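Local coordinates for protein L-amino acid deaminase (Proteus vulgaris, PDB 5HXW) that probably catalyses the FAD-dependent oxidative deamination of L-amino acids to the corresponding 2-oxo acids as a membrane-bound flavoenzyme, at residues Q82-K87 with G274-L279; G212-A217 with W344-V349; R356-L361 with S391-I396. All blocks are in the same frame, centred on the assembly; numbering follows the deposited sequence.

Contact 1: Q82-K87 with G274-L279. With FAD (flavin-adenine dinucleotide), chain G.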
loop_
_atom_site.group_PDB
_atom_site.type_symbol
_atom_site.label_atom_id
_atom_site.label_comp_id
_atom_site.label_asym_id
_atom_site.label_seq_id
_atom_site.Cartn_x
_atom_site.Cartn_y
_atom_site.Cartn_z
ATOM N N GLN A 82 -0.200 7.332 6.247
ATOM C CA GLN A 82 0.473 8.563 5.823
ATOM C C GLN A 82 0.769 8.616 4.324
ATOM O O GLN A 82 1.265 7.645 3.741
ATOM C CB GLN A 82 1.736 8.829 6.660
ATOM C CG GLN A 82 2.828 7.767 6.594
ATOM C CD GLN A 82 4.060 8.131 7.402
ATOM O OE1 GLN A 82 4.371 9.305 7.595
ATOM N NE2 GLN A 82 4.777 7.121 7.869
ATOM N N ALA A 83 0.440 9.754 3.714
ATOM C CA ALA A 83 0.770 10.027 2.316
ATOM C C ALA A 83 1.923 11.015 2.268
ATOM O O ALA A 83 1.723 12.231 2.366
ATOM C CB ALA A 83 -0.441 10.551 1.554
ATOM N N ILE A 84 3.136 10.479 2.145
ATOM C CA ILE A 84 4.353 11.292 2.245
ATOM C C ILE A 84 5.297 11.126 1.054
ATOM O O ILE A 84 5.371 10.052 0.450
ATOM C CB ILE A 84 5.114 11.070 3.584
ATOM C CG1 ILE A 84 5.631 9.626 3.721
ATOM C CG2 ILE A 84 4.234 11.458 4.767
ATOM C CD1 ILE A 84 6.927 9.502 4.499
ATOM N N SER A 85 5.991 12.211 0.716
ATOM C CA SER A 85 7.028 12.190 -0.311
ATOM C C SER A 85 8.425 12.178 0.313
ATOM O O SER A 85 9.419 12.106 -0.403
ATOM C CB SER A 85 6.868 13.383 -1.259
ATOM O OG SER A 85 7.058 14.611 -0.577
ATOM N N TYR A 86 8.474 12.228 1.648
ATOM C CA TYR A 86 9.706 12.366 2.437
ATOM C C TYR A 86 10.696 11.225 2.212
ATOM O O TYR A 86 10.307 10.051 2.200
ATOM C CB TYR A 86 9.348 12.464 3.923
ATOM C CG TYR A 86 10.383 13.132 4.799
ATOM C CD1 TYR A 86 10.522 14.527 4.820
ATOM C CD2 TYR A 86 11.205 12.371 5.636
ATOM C CE1 TYR A 86 11.468 15.141 5.635
ATOM C CE2 TYR A 86 12.151 12.973 6.456
ATOM C CZ TYR A 86 12.279 14.355 6.453
ATOM O OH TYR A 86 13.216 14.943 7.268
ATOM N N LYS A 87 11.965 11.594 2.015
ATOM C CA LYS A 87 13.092 10.662 1.790
ATOM C C LYS A 87 12.973 9.721 0.569
ATOM O O LYS A 87 13.827 8.845 0.377
ATOM C CB LYS A 87 13.406 9.856 3.065
ATOM C CG LYS A 87 14.175 10.615 4.134
ATOM C CD LYS A 87 14.332 9.746 5.371
ATOM C CE LYS A 87 15.521 10.172 6.215
ATOM N NZ LYS A 87 15.938 9.075 7.135
ATOM N N GLY A 274 -1.655 16.294 17.894
ATOM C CA GLY A 274 -2.154 16.268 16.515
ATOM C C GLY A 274 -1.051 16.126 15.480
ATOM O O GLY A 274 0.141 16.139 15.813
ATOM N N GLY A 275 -1.459 15.995 14.220
ATOM C CA GLY A 275 -0.530 15.845 13.100
ATOM C C GLY A 275 0.178 14.499 13.034
ATOM O O GLY A 275 -0.195 13.545 13.731
ATOM N N ASN A 276 1.194 14.438 12.173
ATOM C CA ASN A 276 2.054 13.270 12.002
ATOM C C ASN A 276 3.426 13.557 12.604
ATOM O O ASN A 276 4.015 14.619 12.351
ATOM C CB ASN A 276 2.169 12.924 10.512
ATOM C CG ASN A 276 2.816 11.567 10.247
ATOM O OD1 ASN A 276 3.314 10.889 11.148
ATOM N ND2 ASN A 276 2.813 11.171 8.982
ATOM N N VAL A 277 3.918 12.614 13.410
ATOM C CA VAL A 277 5.194 12.758 14.122
ATOM C C VAL A 277 6.025 11.475 14.022
ATOM O O VAL A 277 5.518 10.369 14.251
ATOM C CB VAL A 277 4.977 13.185 15.604
ATOM C CG1 VAL A 277 6.247 13.053 16.436
ATOM C CG2 VAL A 277 4.451 14.614 15.700
ATOM N N ALA A 278 7.299 11.647 13.665
ATOM C CA ALA A 278 8.277 10.562 13.610
ATOM C C ALA A 278 9.532 10.959 14.394
ATOM O O ALA A 278 10.257 11.875 13.996
ATOM C CB ALA A 278 8.615 10.231 12.163
ATOM N N LEU A 279 9.773 10.273 15.511
ATOM C CA LEU A 279 10.870 10.614 16.428
ATOM C C LEU A 279 11.895 9.482 16.585
ATOM O O LEU A 279 11.552 8.313 16.367
ATOM C CB LEU A 279 10.316 10.990 17.812
ATOM C CG LEU A 279 9.379 12.182 18.009
ATOM C CD1 LEU A 279 8.687 12.069 19.355
ATOM C CD2 LEU A 279 10.095 13.519 17.893
HETATM P PA FAD G . -4.322 -5.186 -1.311
HETATM O O1A FAD G . -3.908 -6.307 -0.392
HETATM O O2A FAD G . -4.931 -3.955 -0.712
HETATM O O5B FAD G . -5.342 -5.770 -2.402
HETATM C C5B FAD G . -5.117 -7.027 -3.024
HETATM C C4B FAD G . -6.436 -7.770 -3.060
HETATM O O4B FAD G . -6.406 -8.762 -4.082
HETATM C C3B FAD G . -6.711 -8.490 -1.750
HETATM O O3B FAD G . -7.952 -7.990 -1.246
HETATM C C2B FAD G . -6.798 -9.961 -2.127
HETATM O O2B FAD G . -7.828 -10.649 -1.418
HETATM C C1B FAD G . -7.102 -9.914 -3.612
HETATM N N9A FAD G . -6.652 -11.101 -4.376
HETATM C C8A FAD G . -5.411 -11.629 -4.385
HETATM N N7A FAD G . -5.341 -12.702 -5.206
HETATM C C5A FAD G . -6.563 -12.873 -5.740
HETATM C C6A FAD G . -7.185 -13.823 -6.691
HETATM N N6A FAD G . -6.446 -14.815 -7.232
HETATM N N1A FAD G . -8.497 -13.657 -7.000
HETATM C C2A FAD G . -9.235 -12.659 -6.466
HETATM N N3A FAD G . -8.733 -11.760 -5.591
HETATM C C4A FAD G . -7.428 -11.811 -5.199
HETATM N N1 FAD G . 0.834 2.848 2.292
HETATM C C2 FAD G . 0.893 4.198 2.391
HETATM O O2 FAD G . 0.773 4.867 1.344
HETATM N N3 FAD G . 1.084 4.826 3.570
HETATM C C4 FAD G . 1.223 4.156 4.732
HETATM O O4 FAD G . 1.393 4.774 5.811
HETATM C C4X FAD G . 1.163 2.665 4.706
HETATM N N5 FAD G . 1.293 1.903 5.820
HETATM C C5X FAD G . 1.247 0.543 5.765
HETATM C C6 FAD G . 1.380 -0.221 6.930
HETATM C C7 FAD G . 1.318 -1.617 6.880
HETATM C C7M FAD G . 1.467 -2.408 8.157
HETATM C C8 FAD G . 1.106 -2.293 5.563
HETATM C C8M FAD G . 1.020 -3.787 5.408
HETATM C C9 FAD G . 0.974 -1.534 4.412
HETATM C C9A FAD G . 1.035 -0.144 4.453
HETATM N N10 FAD G . 0.883 0.630 3.273
HETATM C C10 FAD G . 0.957 2.039 3.373
HETATM C "C1'" FAD G . 0.716 -0.022 1.967
HETATM C "C2'" FAD G . -0.672 -0.179 1.392
HETATM O "O2'" FAD G . -1.517 -0.825 2.346
HETATM C "C3'" FAD G . -0.536 -1.082 0.168
HETATM O "O3'" FAD G . 0.642 -0.764 -0.607
HETATM C "C4'" FAD G . -1.778 -1.045 -0.718
HETATM O "O4'" FAD G . -2.956 -1.415 0.024
HETATM C "C5'" FAD G . -1.584 -2.005 -1.879
HETATM O "O5'" FAD G . -2.843 -2.219 -2.492
HETATM P P FAD G . -3.135 -3.561 -3.310
HETATM O O1P FAD G . -4.519 -3.403 -3.871
HETATM O O2P FAD G . -1.988 -3.804 -4.252
HETATM O O3P FAD G . -3.067 -4.736 -2.208
#
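Q82 and N276 face each other from two short strands that share no backbone hydrogen bond; their CA atoms, the nearest pair across the segments, are 7.9 Å apart, and the gap is bridged by side chains. The bridge is a single amide-to-amide hydrogen bond, N276 ND2 to Q82 OE1 at 2.8 Å, with an N-H...O angle of 149°. The donor comes from above the carbonyl plane of Q82 rather than along a lone pair, and the two amide planes are turned 53° apart. With chi1 at 61°, CG of Q82 lies between the backbone N and the carbonyl carbon; the rest of the chain runs out extended and crosses N276 at about a right angle. N276 ND2 also passes 3.5 Å from Q82 CB.

The backbone of Q82 is busy with the flavin. Its N donates to FAD O4 at 3.0 Å, and its O accepts from FAD N3 at 2.8 Å, so one residue reads the pyrimidine edge and reaches N276. Strand 117-123 lies beside both: R121 adds a weak hydrogen bond to Q82 OE1, and N276 pairs through its backbone with G120 and V122. A83 pairs with G182 of strand 182-183, itself antiparallel to 117-123.

Contact 2: G212-A217 with W344-V349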
loop_
_atom_site.group_PDB
_atom_site.type_symbol
_atom_site.label_atom_id
_atom_site.label_comp_id
_atom_site.label_asym_id
_atom_site.label_seq_id
_atom_site.Cartn_x
_atom_site.Cartn_y
_atom_site.Cartn_z
ATOM N N GLY A 212 -6.834 -18.270 -12.508
ATOM C CA GLY A 212 -5.923 -17.970 -13.608
ATOM C C GLY A 212 -6.677 -17.556 -14.853
ATOM O O GLY A 212 -7.845 -17.154 -14.783
ATOM N N LEU A 213 -6.010 -17.660 -15.995
ATOM C CA LEU A 213 -6.603 -17.247 -17.265
ATOM C C LEU A 213 -6.370 -18.232 -18.411
ATOM O O LEU A 213 -5.367 -18.949 -18.434
ATOM C CB LEU A 213 -6.154 -15.824 -17.647
ATOM C CG LEU A 213 -4.701 -15.357 -17.512
ATOM C CD1 LEU A 213 -3.854 -15.763 -18.709
ATOM C CD2 LEU A 213 -4.689 -13.849 -17.351
ATOM N N GLU A 214 -7.324 -18.256 -19.343
ATOM C CA GLU A 214 -7.234 -19.042 -20.576
ATOM C C GLU A 214 -6.605 -18.188 -21.678
ATOM O O GLU A 214 -6.952 -17.011 -21.837
ATOM C CB GLU A 214 -8.623 -19.511 -21.025
ATOM C CG GLU A 214 -9.419 -20.315 -20.004
ATOM C CD GLU A 214 -9.206 -21.812 -20.106
ATOM O OE1 GLU A 214 -9.074 -22.457 -19.045
ATOM O OE2 GLU A 214 -9.183 -22.351 -21.235
ATOM N N THR A 215 -5.684 -18.786 -22.433
ATOM C CA THR A 215 -5.010 -18.097 -23.542
ATOM C C THR A 215 -4.967 -18.932 -24.830
ATOM O O THR A 215 -4.686 -20.134 -24.795
ATOM C CB THR A 215 -3.605 -17.564 -23.142
ATOM O OG1 THR A 215 -3.016 -16.864 -24.246
ATOM C CG2 THR A 215 -2.659 -18.688 -22.672
ATOM N N GLN A 216 -5.263 -18.276 -25.952
ATOM C CA GLN A 216 -5.286 -18.910 -27.273
ATOM C C GLN A 216 -4.554 -18.053 -28.303
ATOM O O GLN A 216 -4.926 -16.897 -28.533
ATOM C CB GLN A 216 -6.727 -19.160 -27.731
ATOM C CG GLN A 216 -7.416 -20.342 -27.065
ATOM C CD GLN A 216 -8.920 -20.333 -27.276
ATOM O OE1 GLN A 216 -9.629 -19.464 -26.760
ATOM N NE2 GLN A 216 -9.416 -21.310 -28.030
ATOM N N ALA A 217 -3.513 -18.638 -28.903
ATOM C CA ALA A 217 -2.677 -18.009 -29.949
ATOM C C ALA A 217 -2.142 -16.598 -29.610
ATOM O O ALA A 217 -2.018 -15.734 -30.486
ATOM C CB ALA A 217 -3.396 -18.029 -31.301
ATOM N N TRP A 344 -1.429 -25.282 -10.554
ATOM C CA TRP A 344 -2.747 -25.878 -10.351
ATOM C C TRP A 344 -3.615 -25.730 -11.595
ATOM O O TRP A 344 -3.494 -24.751 -12.343
ATOM C CB TRP A 344 -3.450 -25.267 -9.133
ATOM C CG TRP A 344 -3.613 -23.771 -9.205
ATOM C CD1 TRP A 344 -4.690 -23.084 -9.693
ATOM C CD2 TRP A 344 -2.665 -22.780 -8.781
ATOM N NE1 TRP A 344 -4.474 -21.733 -9.599
ATOM C CE2 TRP A 344 -3.242 -21.514 -9.042
ATOM C CE3 TRP A 344 -1.385 -22.838 -8.204
ATOM C CZ2 TRP A 344 -2.583 -20.311 -8.745
ATOM C CZ3 TRP A 344 -0.726 -21.639 -7.909
ATOM C CH2 TRP A 344 -1.333 -20.392 -8.179
ATOM N N ASN A 345 -4.478 -26.721 -11.811
ATOM C CA ASN A 345 -5.465 -26.693 -12.883
ATOM C C ASN A 345 -6.590 -25.724 -12.547
ATOM O O ASN A 345 -6.957 -25.567 -11.378
ATOM C CB ASN A 345 -6.013 -28.095 -13.130
ATOM C CG ASN A 345 -4.945 -29.064 -13.603
ATOM O OD1 ASN A 345 -4.433 -28.949 -14.719
ATOM N ND2 ASN A 345 -4.606 -30.030 -12.754
ATOM N N LEU A 346 -7.134 -25.078 -13.576
ATOM C CA LEU A 346 -8.135 -24.023 -13.389
ATOM C C LEU A 346 -9.530 -24.549 -13.018
ATOM O O LEU A 346 -10.418 -23.771 -12.662
ATOM C CB LEU A 346 -8.182 -23.089 -14.612
ATOM C CG LEU A 346 -6.880 -22.432 -15.109
ATOM C CD1 LEU A 346 -7.141 -21.566 -16.333
ATOM C CD2 LEU A 346 -6.174 -21.618 -14.033
ATOM N N ASP A 347 -9.705 -25.867 -13.090
ATOM C CA ASP A 347 -10.948 -26.523 -12.683
ATOM C C ASP A 347 -10.881 -27.079 -11.251
ATOM O O ASP A 347 -11.848 -27.681 -10.770
ATOM C CB ASP A 347 -11.333 -27.623 -13.687
ATOM C CG ASP A 347 -10.282 -28.721 -13.798
ATOM O OD1 ASP A 347 -9.131 -28.418 -14.178
ATOM O OD2 ASP A 347 -10.617 -29.892 -13.516
ATOM N N GLU A 348 -9.747 -26.871 -10.579
ATOM C CA GLU A 348 -9.565 -27.322 -9.193
ATOM C C GLU A 348 -9.239 -26.183 -8.212
ATOM O O GLU A 348 -8.929 -25.059 -8.628
ATOM C CB GLU A 348 -8.542 -28.470 -9.104
ATOM C CG GLU A 348 -7.099 -28.111 -9.444
ATOM C CD GLU A 348 -6.136 -29.279 -9.297
ATOM O OE1 GLU A 348 -5.074 -29.083 -8.667
ATOM O OE2 GLU A 348 -6.432 -30.389 -9.806
ATOM N N VAL A 349 -9.315 -26.502 -6.918
ATOM C CA VAL A 349 -9.171 -25.541 -5.818
ATOM C C VAL A 349 -7.762 -24.933 -5.767
ATOM O O VAL A 349 -6.770 -25.640 -5.559
ATOM C CB VAL A 349 -9.585 -26.176 -4.460
ATOM C CG1 VAL A 349 -9.309 -25.239 -3.288
ATOM C CG2 VAL A 349 -11.058 -26.569 -4.479
#
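The backbone bond from E348 N to N345 O, 3.2 Å long, closes a type I turn whose second residue, L346, is held out against G212, L213 and E214. No hydrogen bond links the two segments; L346 does the touching, with one methyl for each part of the strand. CD2 rests on the backbone of G212, 3.7 Å from its CA, and approaches the N of the same residue as closely. Glycine has no side chain, so the methyl meets bare main chain here. CD1 lies further along the strand, 3.8 Å from L213 O and 3.4 Å from E214 OE1.

The carboxylate of E214 gets there by a bend in its chain: chi2 is -91°, which brings the end of the side chain nearer to the turn than the direction of its first bond would suggest. The two side chains pass one another pointing opposite ways, which lays a carboxylate oxygen beside a methyl. Across the turn, N345 ND2 and E348 OE2 make a weak hydrogen bond.

R211, the residue just before the strand segment, holds the loop at two points: NH1 bonds to L346 O within the turn, and its O accepts from NE1 of W344, just ahead of it. V224 of strand 219-225 and N249 also touch L346. Strand 210-216 is the first of three in an antiparallel beta-meander, and A210 at its start accepts a hydrogen bond from FAD through its O. This is consistent with the three-stranded meander that accompanies the Rossmann-type FAD-binding fold in glutathione-reductase-like flavoproteins; here a surface turn packs against its edge strand.

Contact 3: R356-L361 with S391-I396. With FAD (flavin-adenine dinucleotide), chain G.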
loop_
_atom_site.group_PDB
_atom_site.type_symbol
_atom_site.label_atom_id
_atom_site.label_comp_id
_atom_site.label_asym_id
_atom_site.label_seq_id
_atom_site.Cartn_x
_atom_site.Cartn_y
_atom_site.Cartn_z
ATOM N N ARG A 356 -7.530 -18.593 1.704
ATOM C CA ARG A 356 -8.350 -17.409 1.385
ATOM C C ARG A 356 -8.166 -16.234 2.353
ATOM O O ARG A 356 -7.880 -15.115 1.926
ATOM C CB ARG A 356 -9.836 -17.785 1.255
ATOM C CG ARG A 356 -10.752 -16.619 0.902
ATOM C CD ARG A 356 -12.217 -17.018 0.908
ATOM N NE ARG A 356 -12.648 -17.534 -0.393
ATOM C CZ ARG A 356 -12.757 -18.823 -0.704
ATOM N NH1 ARG A 356 -12.473 -19.772 0.184
ATOM N NH2 ARG A 356 -13.155 -19.168 -1.916
ATOM N N ASN A 357 -8.319 -16.507 3.645
ATOM C CA ASN A 357 -8.241 -15.481 4.677
ATOM C C ASN A 357 -6.969 -15.619 5.500
ATOM O O ASN A 357 -6.701 -16.679 6.073
ATOM C CB ASN A 357 -9.494 -15.519 5.566
ATOM C CG ASN A 357 -10.784 -15.466 4.761
ATOM O OD1 ASN A 357 -10.956 -14.614 3.893
ATOM N ND2 ASN A 357 -11.697 -16.381 5.047
ATOM N N MET A 358 -6.178 -14.546 5.526
ATOM C CA MET A 358 -4.937 -14.492 6.303
ATOM C C MET A 358 -5.280 -14.473 7.788
ATOM O O MET A 358 -6.249 -13.823 8.198
ATOM C CB MET A 358 -4.094 -13.268 5.932
ATOM C CG MET A 358 -3.773 -13.137 4.447
ATOM S SD MET A 358 -2.560 -11.864 4.034
ATOM C CE MET A 358 -3.364 -10.366 4.608
ATOM N N THR A 359 -4.497 -15.204 8.576
ATOM C CA THR A 359 -4.768 -15.391 10.005
ATOM C C THR A 359 -3.622 -14.878 10.889
ATOM O O THR A 359 -3.535 -15.229 12.072
ATOM C CB THR A 359 -5.086 -16.873 10.344
ATOM O OG1 THR A 359 -3.999 -17.708 9.931
ATOM C CG2 THR A 359 -6.375 -17.343 9.667
ATOM N N ALA A 360 -2.762 -14.037 10.313
ATOM C CA ALA A 360 -1.597 -13.483 11.009
ATOM C C ALA A 360 -1.996 -12.553 12.160
ATOM O O ALA A 360 -2.847 -11.677 11.992
ATOM C CB ALA A 360 -0.688 -12.762 10.027
ATOM N N LEU A 361 -1.383 -12.764 13.321
ATOM C CA LEU A 361 -1.696 -11.998 14.529
ATOM C C LEU A 361 -0.662 -10.905 14.835
ATOM O O LEU A 361 0.530 -11.100 14.585
ATOM C CB LEU A 361 -1.843 -12.930 15.743
ATOM C CG LEU A 361 -3.005 -13.930 15.803
ATOM C CD1 LEU A 361 -2.817 -14.865 16.988
ATOM C CD2 LEU A 361 -4.366 -13.244 15.868
ATOM N N SER A 391 -2.116 -7.040 12.497
ATOM C CA SER A 391 -0.910 -7.243 11.704
ATOM C C SER A 391 -1.204 -6.940 10.232
ATOM O O SER A 391 -2.297 -7.234 9.740
ATOM C CB SER A 391 -0.412 -8.673 11.867
ATOM O OG SER A 391 0.807 -8.869 11.178
ATOM N N GLY A 392 -0.234 -6.344 9.542
ATOM C CA GLY A 392 -0.360 -6.050 8.115
ATOM C C GLY A 392 0.730 -6.702 7.283
ATOM O O GLY A 392 1.921 -6.536 7.579
ATOM N N ALA A 393 0.319 -7.420 6.234
ATOM C CA ALA A 393 1.236 -8.155 5.350
ATOM C C ALA A 393 1.551 -7.406 4.057
ATOM O O ALA A 393 0.645 -7.045 3.308
ATOM C CB ALA A 393 0.671 -9.532 5.024
ATOM N N MET A 394 2.843 -7.193 3.804
ATOM C CA MET A 394 3.327 -6.620 2.538
ATOM C C MET A 394 4.023 -7.686 1.689
ATOM O O MET A 394 4.336 -8.781 2.170
ATOM C CB MET A 394 4.334 -5.491 2.787
ATOM C CG MET A 394 3.907 -4.414 3.760
ATOM S SD MET A 394 5.338 -3.759 4.634
ATOM C CE MET A 394 4.676 -3.604 6.287
ATOM N N ALA A 395 4.247 -7.346 0.421
ATOM C CA ALA A 395 5.146 -8.077 -0.467
ATOM C C ALA A 395 5.984 -7.041 -1.204
ATOM O O ALA A 395 5.449 -6.195 -1.929
ATOM C CB ALA A 395 4.370 -8.956 -1.435
ATOM N N ILE A 396 7.295 -7.104 -0.986
ATOM C CA ILE A 396 8.235 -6.077 -1.440
ATOM C C ILE A 396 9.275 -6.679 -2.393
ATOM O O ILE A 396 9.794 -7.772 -2.144
ATOM C CB ILE A 396 8.899 -5.362 -0.220
ATOM C CG1 ILE A 396 7.843 -4.738 0.727
ATOM C CG2 ILE A 396 9.940 -4.326 -0.634
ATOM C CD1 ILE A 396 6.921 -3.692 0.121
HETATM P PA FAD G . -4.322 -5.186 -1.311
HETATM O O1A FAD G . -3.908 -6.307 -0.392
HETATM O O2A FAD G . -4.931 -3.955 -0.712
HETATM O O5B FAD G . -5.342 -5.770 -2.402
HETATM C C5B FAD G . -5.117 -7.027 -3.024
HETATM C C4B FAD G . -6.436 -7.770 -3.060
HETATM O O4B FAD G . -6.406 -8.762 -4.082
HETATM C C3B FAD G . -6.711 -8.490 -1.750
HETATM O O3B FAD G . -7.952 -7.990 -1.246
HETATM C C2B FAD G . -6.798 -9.961 -2.127
HETATM O O2B FAD G . -7.828 -10.649 -1.418
HETATM C C1B FAD G . -7.102 -9.914 -3.612
HETATM N N9A FAD G . -6.652 -11.101 -4.376
HETATM C C8A FAD G . -5.411 -11.629 -4.385
HETATM N N7A FAD G . -5.341 -12.702 -5.206
HETATM C C5A FAD G . -6.563 -12.873 -5.740
HETATM C C6A FAD G . -7.185 -13.823 -6.691
HETATM N N6A FAD G . -6.446 -14.815 -7.232
HETATM N N1A FAD G . -8.497 -13.657 -7.000
HETATM C C2A FAD G . -9.235 -12.659 -6.466
HETATM N N3A FAD G . -8.733 -11.760 -5.591
HETATM C C4A FAD G . -7.428 -11.811 -5.199
HETATM N N1 FAD G . 0.834 2.848 2.292
HETATM C C2 FAD G . 0.893 4.198 2.391
HETATM O O2 FAD G . 0.773 4.867 1.344
HETATM N N3 FAD G . 1.084 4.826 3.570
HETATM C C4 FAD G . 1.223 4.156 4.732
HETATM O O4 FAD G . 1.393 4.774 5.811
HETATM C C4X FAD G . 1.163 2.665 4.706
HETATM N N5 FAD G . 1.293 1.903 5.820
HETATM C C5X FAD G . 1.247 0.543 5.765
HETATM C C6 FAD G . 1.380 -0.221 6.930
HETATM C C7 FAD G . 1.318 -1.617 6.880
HETATM C C7M FAD G . 1.467 -2.408 8.157
HETATM C C8 FAD G . 1.106 -2.293 5.563
HETATM C C8M FAD G . 1.020 -3.787 5.408
HETATM C C9 FAD G . 0.974 -1.534 4.412
HETATM C C9A FAD G . 1.035 -0.144 4.453
HETATM N N10 FAD G . 0.883 0.630 3.273
HETATM C C10 FAD G . 0.957 2.039 3.373
HETATM C "C1'" FAD G . 0.716 -0.022 1.967
HETATM C "C2'" FAD G . -0.672 -0.179 1.392
HETATM O "O2'" FAD G . -1.517 -0.825 2.346
HETATM C "C3'" FAD G . -0.536 -1.082 0.168
HETATM O "O3'" FAD G . 0.642 -0.764 -0.607
HETATM C "C4'" FAD G . -1.778 -1.045 -0.718
HETATM O "O4'" FAD G . -2.956 -1.415 0.024
HETATM C "C5'" FAD G . -1.584 -2.005 -1.879
HETATM O "O5'" FAD G . -2.843 -2.219 -2.492
HETATM P P FAD G . -3.135 -3.561 -3.310
HETATM O O1P FAD G . -4.519 -3.403 -3.871
HETATM O O2P FAD G . -1.988 -3.804 -4.252
HETATM O O3P FAD G . -3.067 -4.736 -2.208
#
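L361 and S391 bring the backbones closest, with their CA atoms 5.6 Å apart; 356-361 is an irregular loop that passes steeply across the strand 391-396, without a hydrogen bond between them. A360 and L361 meet S391, and M358 meets A393. S391 packs through its CB, 3.7 Å from L361 C and 3.9 Å from A360 O. Its hydroxyl is anti to the backbone N (chi1 -176°), and S391 OG stays 4.1 Å from L361 O.

M358 leans across to the next inward-facing residue of the strand. A bend at chi3, -61°, lays the S-CH3 bond of M358 against one target, M358 SD and CE each 4.1 Å from A393 CB. Y260 of the neighbouring strand 257-266 lines the same face, touching A360, S391 and A393.

Between and beyond these residues the strand turns its other face to the cofactor. G392 has no side chain, and its C lies 3.5 Å from FAD C8M; M394 CG comes to 3.4 Å from the same methyl, and its CE lies against the ring carbon C8 as well. M394 and I396 also touch a bound cetyl-trimethyl-ammonium. Near the start of the loop, R356 O accepts a hydrogen bond from K68, itself an FAD-binding residue.

The chemistry between loop and strand is thus van der Waals contact of methyl and methylene groups, a thioether and main chain, with no polar bond to fix the register, while the strand's reverse side meets the flavin's dimethylbenzene end with main chain at G392 and A393 and the thioether side chain of M394.

From the N terminus, the chain first passes 82-87 beside the flavin, then 212-217 in the three-stranded meander. Contact 1 closes when 274-279 comes back to 82-87, and contact 2 closes later, when 344-349 reaches 212-217; the two loops cross, although the contacts lie on opposite sides of the chain's centre, about 44 Å apart between centres. Contact 3 follows in series and is much shorter in sequence, with helix 364-377 between its segments. Contacts 1 and 3 reach the same large mixed sheet and approach FAD at the pyrimidine and dimethylbenzene ends of its flavin. Contact 2 belongs to the meander, about 7 Å from contact 3 between nearest atoms.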